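Local atomic coordinates of xylulokinase (Brucella ovis, PDB entry 5VM1), a protein that probably phosphorylates D-xylulose to D-xylulose 5-phosphate at the expense of ATP, as a member of the FGGY family of carbohydrate kinases. Residues Gly257-Ala271 and Thr394-Ser406. Residues are numbered along the deposited sequence; the frame is centred on the assembly and turned at random.
Sequences GHAFVSLGTSGVLFA and TEITSLTAVGGGS
Leu399 spreads its two methyls over strand 259-263, on the same face of the sheet as Ala259 and Val261. CD1 reaches CB of Ala259 at 3.5 Å and also meets CD1 of Leu269 one strand further on, while CD2 lies 3.8 Å from CG1 of Val261, the two side chains crossing at about a right angle. With CG anti to the backbone N (chi1 -168°), the fork leans over the neighbouring strand. Ile396 comes in beside it, its CD1 3.6 Å from Ala259 CB, and Ala401 CB meets Val261 CG1 on the same face. Alternate residues of 259-263 bond to the parallel partner strand: Val261 N donates to Thr400 O (2.8 Å), and Val261 O accepts from Val402 N (3.0 Å). On the other face CB of Ser262 rests against Val402 CG2, while the Phe260 ring tilts away, one face over CB of Phe270. At Leu263 the carbonyl O takes the amide of Gly405 (2.8 Å), in the turn after strand 399-402, and Leu263 CB packs on Gly405 CA. The pair joins the hairpin 259-273 to strand 399-402 at the middle of a mixed sheet in the C-terminal, actin-like ATPase domain; helices 367-390 and 409-419 cover the leucine face, helix 243-251 the phenylalanine face.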
ATOM      1  N   GLY A 257      -6.721  16.330   0.212  1.00 43.69           N
ATOM      2  CA  GLY A 257      -6.334  16.744  -1.115  1.00 60.06           C
ATOM      3  C   GLY A 257      -4.883  16.525  -1.452  1.00 67.53           C
ATOM      4  O   GLY A 257      -4.495  16.745  -2.613  1.00 71.55           O
ATOM      5  N   HIS A 258      -4.064  16.144  -0.470  1.00 62.75           N
ATOM      6  CA  HIS A 258      -2.680  15.777  -0.709  1.00 44.13           C
ATOM      7  C   HIS A 258      -2.596  14.341  -1.189  1.00 47.37           C
ATOM      8  O   HIS A 258      -3.251  13.449  -0.639  1.00 57.43           O
ATOM      9  CB  HIS A 258      -1.856  15.965   0.557  1.00 45.79           C
ATOM     10  CG  HIS A 258      -1.546  17.398   0.848  1.00 57.97           C
ATOM     11  ND1 HIS A 258      -0.255  17.876   0.933  1.00 57.68           N
ATOM     12  CD2 HIS A 258      -2.359  18.460   1.057  1.00 58.13           C
ATOM     13  CE1 HIS A 258      -0.286  19.172   1.184  1.00 56.39           C
ATOM     14  NE2 HIS A 258      -1.551  19.550   1.267  1.00 60.01           N
ATOM     15  N   ALA A 259      -1.787  14.114  -2.224  1.00 40.84           N
ATOM     16  CA  ALA A 259      -1.756  12.812  -2.865  1.00 36.66           C
ATOM     17  C   ALA A 259      -0.345  12.433  -3.295  1.00 37.34           C
ATOM     18  O   ALA A 259       0.497  13.284  -3.587  1.00 38.47           O
ATOM     19  CB  ALA A 259      -2.713  12.768  -4.068  1.00 36.37           C
ATOM     20  N   PHE A 260      -0.089  11.130  -3.312  1.00 31.58           N
ATOM     21  CA  PHE A 260       1.101  10.617  -3.949  1.00 27.58           C
ATOM     22  C   PHE A 260       0.717   9.549  -4.960  1.00 32.69           C
ATOM     23  O   PHE A 260      -0.248   8.804  -4.776  1.00 39.05           O
ATOM     24  CB  PHE A 260       2.125  10.068  -2.935  1.00 27.86           C
ATOM     25  CG  PHE A 260       1.769   8.724  -2.325  1.00 29.56           C
ATOM     26  CD1 PHE A 260       1.852   7.548  -3.059  1.00 33.95           C
ATOM     27  CD2 PHE A 260       1.471   8.625  -0.967  1.00 35.52           C
ATOM     28  CE1 PHE A 260       1.552   6.316  -2.480  1.00 44.36           C
ATOM     29  CE2 PHE A 260       1.188   7.398  -0.373  1.00 36.21           C
ATOM     30  CZ  PHE A 260       1.232   6.238  -1.126  1.00 40.86           C
ATOM     31  N   VAL A 261       1.510   9.461  -6.020  1.00 32.05           N
ATOM     32  CA  VAL A 261       1.383   8.409  -7.018  1.00 36.42           C
ATOM     33  C   VAL A 261       2.649   7.568  -6.972  1.00 32.86           C
ATOM     34  O   VAL A 261       3.764   8.099  -7.000  1.00 37.78           O
ATOM     35  CB  VAL A 261       1.141   8.967  -8.437  1.00 41.04           C
ATOM     36  CG1 VAL A 261       2.227   9.970  -8.843  1.00 27.21           C
ATOM     37  CG2 VAL A 261       0.987   7.818  -9.448  1.00 37.39           C
ATOM     38  N   SER A 262       2.471   6.269  -6.883  1.00 34.19           N
ATOM     39  CA  SER A 262       3.558   5.309  -6.768  1.00 35.36           C
ATOM     40  C   SER A 262       3.680   4.530  -8.076  1.00 38.16           C
ATOM     41  O   SER A 262       2.770   3.783  -8.448  1.00 38.36           O
ATOM     42  CB  SER A 262       3.298   4.373  -5.598  1.00 33.55           C
ATOM     43  OG  SER A 262       4.221   3.312  -5.617  1.00 41.23           O
ATOM     44  N   LEU A 263       4.789   4.719  -8.786  1.00 37.09           N
ATOM     45  CA  LEU A 263       5.014   3.992 -10.031  1.00 34.70           C
ATOM     46  C   LEU A 263       5.804   2.726  -9.745  1.00 34.71           C
ATOM     47  O   LEU A 263       6.874   2.484 -10.300  1.00 37.73           O
ATOM     48  CB  LEU A 263       5.730   4.862 -11.053  1.00 27.18           C
ATOM     49  CG  LEU A 263       4.872   6.060 -11.456  1.00 28.06           C
ATOM     50  CD1 LEU A 263       5.670   6.995 -12.302  1.00 27.97           C
ATOM     51  CD2 LEU A 263       3.604   5.634 -12.163  1.00 26.45           C
ATOM     52  N   GLY A 264       5.226   1.904  -8.873  1.00 26.37           N
ATOM     53  CA  GLY A 264       5.763   0.596  -8.583  1.00 26.95           C
ATOM     54  C   GLY A 264       5.207  -0.447  -9.533  1.00 34.94           C
ATOM     55  O   GLY A 264       4.547  -0.135 -10.527  1.00 29.47           O
ATOM     56  N   THR A 265       5.453  -1.718  -9.187  1.00 40.79           N
ATOM     57  CA  THR A 265       4.975  -2.816 -10.023  1.00 38.02           C
ATOM     58  C   THR A 265       3.521  -2.613 -10.387  1.00 36.39           C
ATOM     59  O   THR A 265       3.138  -2.714 -11.555  1.00 48.48           O
ATOM     60  CB  THR A 265       5.171  -4.145  -9.302  1.00 43.16           C
ATOM     61  OG1 THR A 265       6.541  -4.536  -9.422  1.00 49.72           O
ATOM     62  CG2 THR A 265       4.265  -5.225  -9.900  1.00 44.51           C
ATOM     63  N   SER A 266       2.714  -2.254  -9.401  1.00 30.96           N
ATOM     64  CA  SER A 266       1.374  -1.741  -9.608  1.00 24.33           C
ATOM     65  C   SER A 266       1.382  -0.259  -9.299  1.00 23.98           C
ATOM     66  O   SER A 266       2.185   0.212  -8.493  1.00 36.73           O
ATOM     67  CB  SER A 266       0.385  -2.470  -8.728  1.00 25.75           C
ATOM     68  OG  SER A 266       0.363  -3.818  -9.131  1.00 41.83           O
ATOM     69  N   GLY A 267       0.553   0.493 -10.014  1.00 27.15           N
ATOM     70  CA  GLY A 267       0.427   1.913  -9.720  1.00 29.41           C
ATOM     71  C   GLY A 267      -0.518   2.116  -8.553  1.00 25.16           C
ATOM     72  O   GLY A 267      -1.533   1.435  -8.424  1.00 26.96           O
ATOM     73  N   VAL A 268      -0.182   3.067  -7.694  1.00 26.98           N
ATOM     74  CA  VAL A 268      -1.083   3.438  -6.607  1.00 26.79           C
ATOM     75  C   VAL A 268      -1.203   4.947  -6.567  1.00 30.54           C
ATOM     76  O   VAL A 268      -0.193   5.657  -6.542  1.00 34.94           O
ATOM     77  CB  VAL A 268      -0.627   2.902  -5.235  1.00 25.96           C
ATOM     78  CG1 VAL A 268      -1.489   3.472  -4.160  1.00 30.47           C
ATOM     79  CG2 VAL A 268      -0.733   1.395  -5.205  1.00 28.07           C
ATOM     80  N   LEU A 269      -2.440   5.427  -6.539  1.00 34.12           N
ATOM     81  CA  LEU A 269      -2.748   6.836  -6.343  1.00 37.26           C
ATOM     82  C   LEU A 269      -3.366   6.933  -4.951  1.00 39.54           C
ATOM     83  O   LEU A 269      -4.443   6.385  -4.718  1.00 34.24           O
ATOM     84  CB  LEU A 269      -3.709   7.319  -7.424  1.00 32.73           C
ATOM     85  CG  LEU A 269      -4.091   8.790  -7.465  1.00 31.38           C
ATOM     86  CD1 LEU A 269      -2.860   9.629  -7.818  1.00 32.10           C
ATOM     87  CD2 LEU A 269      -5.192   9.017  -8.467  1.00 27.05           C
ATOM     88  N   PHE A 270      -2.660   7.579  -4.020  1.00 40.58           N
ATOM     89  CA  PHE A 270      -3.051   7.655  -2.613  1.00 25.89           C
ATOM     90  C   PHE A 270      -3.421   9.085  -2.299  1.00 32.70           C
ATOM     91  O   PHE A 270      -2.593   9.985  -2.447  1.00 43.52           O
ATOM     92  CB  PHE A 270      -1.930   7.215  -1.684  1.00 25.04           C
ATOM     93  CG  PHE A 270      -2.319   7.170  -0.203  1.00 31.87           C
ATOM     94  CD1 PHE A 270      -2.533   8.333   0.525  1.00 26.15           C
ATOM     95  CD2 PHE A 270      -2.422   5.942   0.468  1.00 36.76           C
ATOM     96  CE1 PHE A 270      -2.865   8.278   1.866  1.00 31.70           C
ATOM     97  CE2 PHE A 270      -2.756   5.875   1.810  1.00 25.58           C
ATOM     98  CZ  PHE A 270      -2.964   7.049   2.511  1.00 33.20           C
ATOM     99  N   ALA A 271      -4.642   9.281  -1.825  1.00 30.70           N
ATOM    100  CA  ALA A 271      -5.132  10.593  -1.459  1.00 27.28           C
ATOM    101  C   ALA A 271      -5.630  10.560  -0.022  1.00 36.10           C
ATOM    102  O   ALA A 271      -6.446   9.700   0.339  1.00 33.39           O
ATOM    103  CB  ALA A 271      -6.254  11.018  -2.414  1.00 27.71           C
ATOM    104  N   THR A 394     -12.929  14.264  -3.762  1.00 41.76           N
ATOM    105  CA  THR A 394     -11.533  14.617  -3.548  1.00 49.79           C
ATOM    106  C   THR A 394     -11.083  15.434  -4.748  1.00 58.00           C
ATOM    107  O   THR A 394     -11.340  15.047  -5.891  1.00 70.32           O
ATOM    108  CB  THR A 394     -10.671  13.336  -3.366  1.00 37.53           C
ATOM    109  OG1 THR A 394     -10.822  12.835  -2.034  1.00 46.26           O
ATOM    110  CG2 THR A 394      -9.205  13.559  -3.667  1.00 35.91           C
ATOM    111  N   GLU A 395     -10.447  16.570  -4.504  1.00 53.76           N
ATOM    112  CA  GLU A 395      -9.782  17.324  -5.564  1.00 52.30           C
ATOM    113  C   GLU A 395      -8.283  17.266  -5.287  1.00 43.57           C
ATOM    114  O   GLU A 395      -7.834  17.640  -4.201  1.00 43.25           O
ATOM    115  CB  GLU A 395     -10.320  18.759  -5.624  1.00 51.66           C
ATOM    116  CG  GLU A 395      -9.617  19.760  -6.550  1.00 48.66           C
ATOM    117  CD  GLU A 395     -10.017  21.190  -6.190  1.00 60.29           C
ATOM    118  OE1 GLU A 395     -11.187  21.551  -6.441  1.00 63.40           O
ATOM    119  OE2 GLU A 395      -9.197  21.940  -5.604  1.00 60.75           O
ATOM    120  N   ILE A 396      -7.526  16.701  -6.218  1.00 42.41           N
ATOM    121  CA  ILE A 396      -6.080  16.562  -6.061  1.00 44.55           C
ATOM    122  C   ILE A 396      -5.401  17.816  -6.620  1.00 54.91           C
ATOM    123  O   ILE A 396      -5.456  18.087  -7.824  1.00 49.22           O
ATOM    124  CB  ILE A 396      -5.577  15.286  -6.743  1.00 40.50           C
ATOM    125  CG1 ILE A 396      -6.013  14.062  -5.933  1.00 42.07           C
ATOM    126  CG2 ILE A 396      -4.065  15.307  -6.904  1.00 37.42           C
ATOM    127  CD1 ILE A 396      -5.457  12.735  -6.459  1.00 43.51           C
ATOM    128  N   THR A 397      -4.772  18.598  -5.744  1.00 72.38           N
ATOM    129  CA  THR A 397      -4.121  19.833  -6.181  1.00 89.64           C
ATOM    130  C   THR A 397      -2.660  19.593  -6.543  1.00 96.01           C
ATOM    131  O   THR A 397      -2.237  19.839  -7.678  1.00 98.19           O
ATOM    132  CB  THR A 397      -4.205  20.906  -5.090  1.00 97.69           C
ATOM    133  OG1 THR A 397      -3.659  20.393  -3.865  1.00100.50           O
ATOM    134  CG2 THR A 397      -5.647  21.339  -4.877  1.00100.40           C
ATOM    135  N   SER A 398      -1.886  19.103  -5.581  1.00 93.67           N
ATOM    136  CA  SER A 398      -0.491  18.760  -5.779  1.00 87.20           C
ATOM    137  C   SER A 398      -0.305  17.259  -5.595  1.00 68.51           C
ATOM    138  O   SER A 398      -0.910  16.636  -4.713  1.00 66.46           O
ATOM    139  CB  SER A 398       0.396  19.556  -4.815  1.00 99.53           C
ATOM    140  OG  SER A 398       0.140  19.193  -3.466  1.00106.91           O
ATOM    141  N   LEU A 399       0.576  16.702  -6.408  1.00 49.15           N
ATOM    142  CA  LEU A 399       0.856  15.282  -6.451  1.00 40.02           C
ATOM    143  C   LEU A 399       2.351  15.050  -6.256  1.00 45.85           C
ATOM    144  O   LEU A 399       3.177  15.785  -6.800  1.00 46.80           O
ATOM    145  CB  LEU A 399       0.369  14.706  -7.790  1.00 32.89           C
ATOM    146  CG  LEU A 399       0.324  13.190  -7.922  1.00 43.67           C
ATOM    147  CD1 LEU A 399      -0.477  12.528  -6.794  1.00 37.22           C
ATOM    148  CD2 LEU A 399      -0.224  12.823  -9.270  1.00 44.49           C
ATOM    149  N   THR A 400       2.697  14.048  -5.445  1.00 43.97           N
ATOM    150  CA  THR A 400       4.082  13.674  -5.178  1.00 42.44           C
ATOM    151  C   THR A 400       4.352  12.270  -5.706  1.00 42.28           C
ATOM    152  O   THR A 400       3.547  11.368  -5.482  1.00 42.02           O
ATOM    153  CB  THR A 400       4.338  13.732  -3.698  1.00 43.95           C
ATOM    154  OG1 THR A 400       3.894  15.008  -3.219  1.00 58.63           O
ATOM    155  CG2 THR A 400       5.802  13.547  -3.406  1.00 40.69           C
ATOM    156  N   ALA A 401       5.488  12.075  -6.398  1.00 36.44           N
ATOM    157  CA  ALA A 401       5.772  10.820  -7.107  1.00 44.41           C
ATOM    158  C   ALA A 401       6.892  10.013  -6.454  1.00 47.93           C
ATOM    159  O   ALA A 401       7.970  10.548  -6.175  1.00 58.72           O
ATOM    160  CB  ALA A 401       6.129  11.074  -8.573  1.00 29.28           C
ATOM    161  N   VAL A 402       6.636   8.716  -6.236  1.00 35.54           N
ATOM    162  CA  VAL A 402       7.619   7.770  -5.713  1.00 35.76           C
ATOM    163  C   VAL A 402       7.522   6.468  -6.497  1.00 35.44           C
ATOM    164  O   VAL A 402       6.685   6.313  -7.384  1.00 40.40           O
ATOM    165  CB  VAL A 402       7.437   7.497  -4.205  1.00 41.19           C
ATOM    166  CG1 VAL A 402       7.541   8.808  -3.445  1.00 47.72           C
ATOM    167  CG2 VAL A 402       6.124   6.719  -3.915  1.00 26.99           C
ATOM    168  N   GLY A 403       8.372   5.512  -6.136  1.00 38.45           N
ATOM    169  CA  GLY A 403       8.402   4.215  -6.777  1.00 30.46           C
ATOM    170  C   GLY A 403       9.405   4.183  -7.904  1.00 34.85           C
ATOM    171  O   GLY A 403       9.919   5.208  -8.352  1.00 40.64           O
ATOM    172  N   GLY A 404       9.686   2.966  -8.375  1.00 43.15           N
ATOM    173  CA  GLY A 404      10.759   2.793  -9.345  1.00 47.45           C
ATOM    174  C   GLY A 404      10.560   3.612 -10.606  1.00 51.32           C
ATOM    175  O   GLY A 404      11.475   4.300 -11.069  1.00 56.01           O
ATOM    176  N   GLY A 405       9.344   3.591 -11.151  1.00 48.73           N
ATOM    177  CA  GLY A 405       9.069   4.324 -12.372  1.00 43.08           C
ATOM    178  C   GLY A 405       9.287   5.812 -12.225  1.00 45.05           C
ATOM    179  O   GLY A 405       9.535   6.495 -13.225  1.00 44.57           O
ATOM    180  N   SER A 406       9.228   6.334 -10.993  1.00 40.93           N
ATOM    181  CA  SER A 406       9.446   7.768 -10.833  1.00 35.08           C
ATOM    182  C   SER A 406      10.883   8.167 -11.119  1.00 40.19           C
ATOM    183  O   SER A 406      11.181   9.362 -11.126  1.00 47.30           O
ATOM    184  CB  SER A 406       9.053   8.227  -9.426  1.00 39.63           C
ATOM    185  OG  SER A 406      10.001   7.824  -8.443  1.00 49.73           O
TER